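Long-range contact in probable dipeptidase (Pseudomonas aeruginosa, PDB 3B40), which is probably a metal-dependent dipeptidase of the membrane dipeptidase (M19) family, expected to hydrolyse dipeptides: residues 95-99 with 153-157. The protein carries 11 engineered substitutions. Numbering follows the deposited sequence.
Sequences QEIRY and WAARG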
loop_
_atom_site.group_PDB
_atom_site.type_symbol
_atom_site.label_atom_id
_atom_site.label_comp_id
_atom_site.label_asym_id
_atom_site.label_seq_id
_atom_site.Cartn_x
_atom_site.Cartn_y
_atom_site.Cartn_z
ATOM N N GLN A 95 -16.471 1.130 -0.225
ATOM C CA GLN A 95 -15.936 1.560 -1.535
ATOM C C GLN A 95 -16.684 2.781 -2.038
ATOM O O GLN A 95 -16.073 3.731 -2.526
ATOM C CB GLN A 95 -16.065 0.482 -2.608
ATOM C CG GLN A 95 -15.315 -0.824 -2.397
ATOM C CD GLN A 95 -15.508 -1.735 -3.596
ATOM O OE1 GLN A 95 -16.648 -2.083 -3.954
ATOM N NE2 GLN A 95 -14.408 -2.130 -4.225
ATOM N N GLU A 96 -18.008 2.750 -1.933
ATOM C CA GLU A 96 -18.806 3.862 -2.438
ATOM C C GLU A 96 -18.527 5.170 -1.664
ATOM O O GLU A 96 -18.458 6.222 -2.261
ATOM C CB GLU A 96 -20.288 3.524 -2.419
ATOM C CG GLU A 96 -20.708 2.478 -3.464
ATOM C CD GLU A 96 -20.547 2.954 -4.921
ATOM O OE1 GLU A 96 -20.868 4.124 -5.235
ATOM O OE2 GLU A 96 -20.110 2.139 -5.757
ATOM N N ILE A 97 -18.396 5.074 -0.341
ATOM C CA ILE A 97 -18.017 6.196 0.497
ATOM C C ILE A 97 -16.705 6.800 0.022
ATOM O O ILE A 97 -16.614 8.019 -0.167
ATOM C CB ILE A 97 -17.971 5.795 2.002
ATOM C CG1 ILE A 97 -19.413 5.507 2.485
ATOM C CG2 ILE A 97 -17.293 6.910 2.861
ATOM C CD1 ILE A 97 -19.516 5.001 3.866
ATOM N N ARG A 98 -15.701 5.950 -0.202
ATOM C CA ARG A 98 -14.373 6.435 -0.622
ATOM C C ARG A 98 -14.413 7.128 -1.987
ATOM O O ARG A 98 -13.782 8.184 -2.184
ATOM C CB ARG A 98 -13.328 5.325 -0.511
ATOM C CG ARG A 98 -12.938 5.099 0.952
ATOM C CD ARG A 98 -12.039 3.912 1.161
ATOM N NE ARG A 98 -11.395 3.995 2.464
ATOM C CZ ARG A 98 -11.581 3.122 3.453
ATOM N NH1 ARG A 98 -10.958 3.305 4.608
ATOM N NH2 ARG A 98 -12.400 2.073 3.289
ATOM N N TYR A 99 -15.219 6.581 -2.898
ATOM C CA TYR A 99 -15.464 7.222 -4.197
ATOM C C TYR A 99 -16.104 8.609 -4.068
ATOM O O TYR A 99 -15.728 9.547 -4.768
ATOM C CB TYR A 99 -16.355 6.325 -5.079
ATOM C CG TYR A 99 -16.546 6.885 -6.471
ATOM C CD1 TYR A 99 -15.546 6.754 -7.432
ATOM C CD2 TYR A 99 -17.718 7.549 -6.825
ATOM C CE1 TYR A 99 -15.713 7.263 -8.718
ATOM C CE2 TYR A 99 -17.887 8.080 -8.121
ATOM C CZ TYR A 99 -16.876 7.930 -9.043
ATOM O OH TYR A 99 -17.016 8.429 -10.311
ATOM N N TRP A 153 -15.760 0.074 -12.633
ATOM C CA TRP A 153 -14.840 0.892 -11.822
ATOM C C TRP A 153 -13.792 1.655 -12.645
ATOM O O TRP A 153 -13.516 2.826 -12.368
ATOM C CB TRP A 153 -14.215 0.067 -10.701
ATOM C CG TRP A 153 -15.138 -0.131 -9.466
ATOM C CD1 TRP A 153 -15.701 -1.305 -9.042
ATOM C CD2 TRP A 153 -15.530 0.872 -8.498
ATOM N NE1 TRP A 153 -16.447 -1.093 -7.898
ATOM C CE2 TRP A 153 -16.349 0.229 -7.536
ATOM C CE3 TRP A 153 -15.277 2.248 -8.366
ATOM C CZ2 TRP A 153 -16.940 0.923 -6.459
ATOM C CZ3 TRP A 153 -15.851 2.947 -7.287
ATOM C CH2 TRP A 153 -16.672 2.275 -6.343
ATOM N N ALA A 154 -13.217 1.007 -13.664
ATOM C CA ALA A 154 -12.335 1.679 -14.625
ATOM C C ALA A 154 -13.031 2.897 -15.254
ATOM O O ALA A 154 -12.436 3.990 -15.357
ATOM C CB ALA A 154 -11.917 0.696 -15.723
ATOM N N ALA A 155 -14.294 2.715 -15.657
ATOM C CA ALA A 155 -15.072 3.794 -16.291
ATOM C C ALA A 155 -15.258 4.990 -15.352
ATOM O O ALA A 155 -15.276 6.131 -15.791
ATOM C CB ALA A 155 -16.434 3.269 -16.767
ATOM N N ARG A 156 -15.371 4.708 -14.065
ATOM C CA ARG A 156 -15.497 5.725 -13.025
ATOM C C ARG A 156 -14.158 6.394 -12.616
ATOM O O ARG A 156 -14.159 7.356 -11.858
ATOM C CB ARG A 156 -16.230 5.116 -11.819
ATOM C CG ARG A 156 -17.626 4.625 -12.228
ATOM C CD ARG A 156 -18.320 3.825 -11.137
ATOM N NE ARG A 156 -18.797 4.711 -10.084
ATOM C CZ ARG A 156 -19.190 4.314 -8.882
ATOM N NH1 ARG A 156 -19.154 3.027 -8.556
ATOM N NH2 ARG A 156 -19.615 5.212 -8.000
ATOM N N GLY A 157 -13.022 5.917 -13.133
ATOM C CA GLY A 157 -11.744 6.548 -12.795
ATOM C C GLY A 157 -10.643 5.702 -12.186
ATOM O O GLY A 157 -9.501 6.170 -12.025
HETATM O O HOH W 1 -19.800 7.582 -11.086
#
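R156 reaches across to E96 on helix 87-108, and the pair illustrates how a guanidinium and a carboxylate can satisfy one another. Two nitrogens meet two oxygens end-on: NH1 of R156 donates to OE2 of E96 at 3.1 Å, almost perfectly straight, while NH2 of R156 donates to OE1 of E96 at 3.2 Å. Both oxygens are approached on their syn side, and the two flat groups are nearly coplanar.

NE of R156 donates to a water 3.2 Å away, which also hydrogen-bonds OH of Y99. With each of its three nitrogens donating at least one bond, the guanidinium has little freedom to rotate. It stands tilted 55° over the face of the Y99 ring, NH2 of R156 reaching closest, 3.2 Å from CD2 of Y99. CZ of R156 lies 4.1 Å from the centroid of the Y99 ring, a cation-pi contact. Y99 can extend there because its CG is anti to the backbone N (chi1 -175°). OH of Y99 makes at most a marginal bond, long and weak at 3.4 Å, to O of R156.

The ring of W153 presents its edge to the face of Y99 in an offset edge-to-face pair, planes 71° apart, with CZ3 of W153 3.8 Å from CD1 of Y99. NH1 of R156 lies over the indole near its rim, and Q95 packs beside CZ2. On the sheet side, I67 of strand 62-68 and M137 of strand 131-138 touch both Q95 and W153. G157, with positive phi, completes a Schellman motif: its N donates to O of A154 (3.0 Å), which also accepts from NH1 of R159. The whole joins two helices packed outside neighbouring parallel strands, as in the TIM-barrel fold of this family.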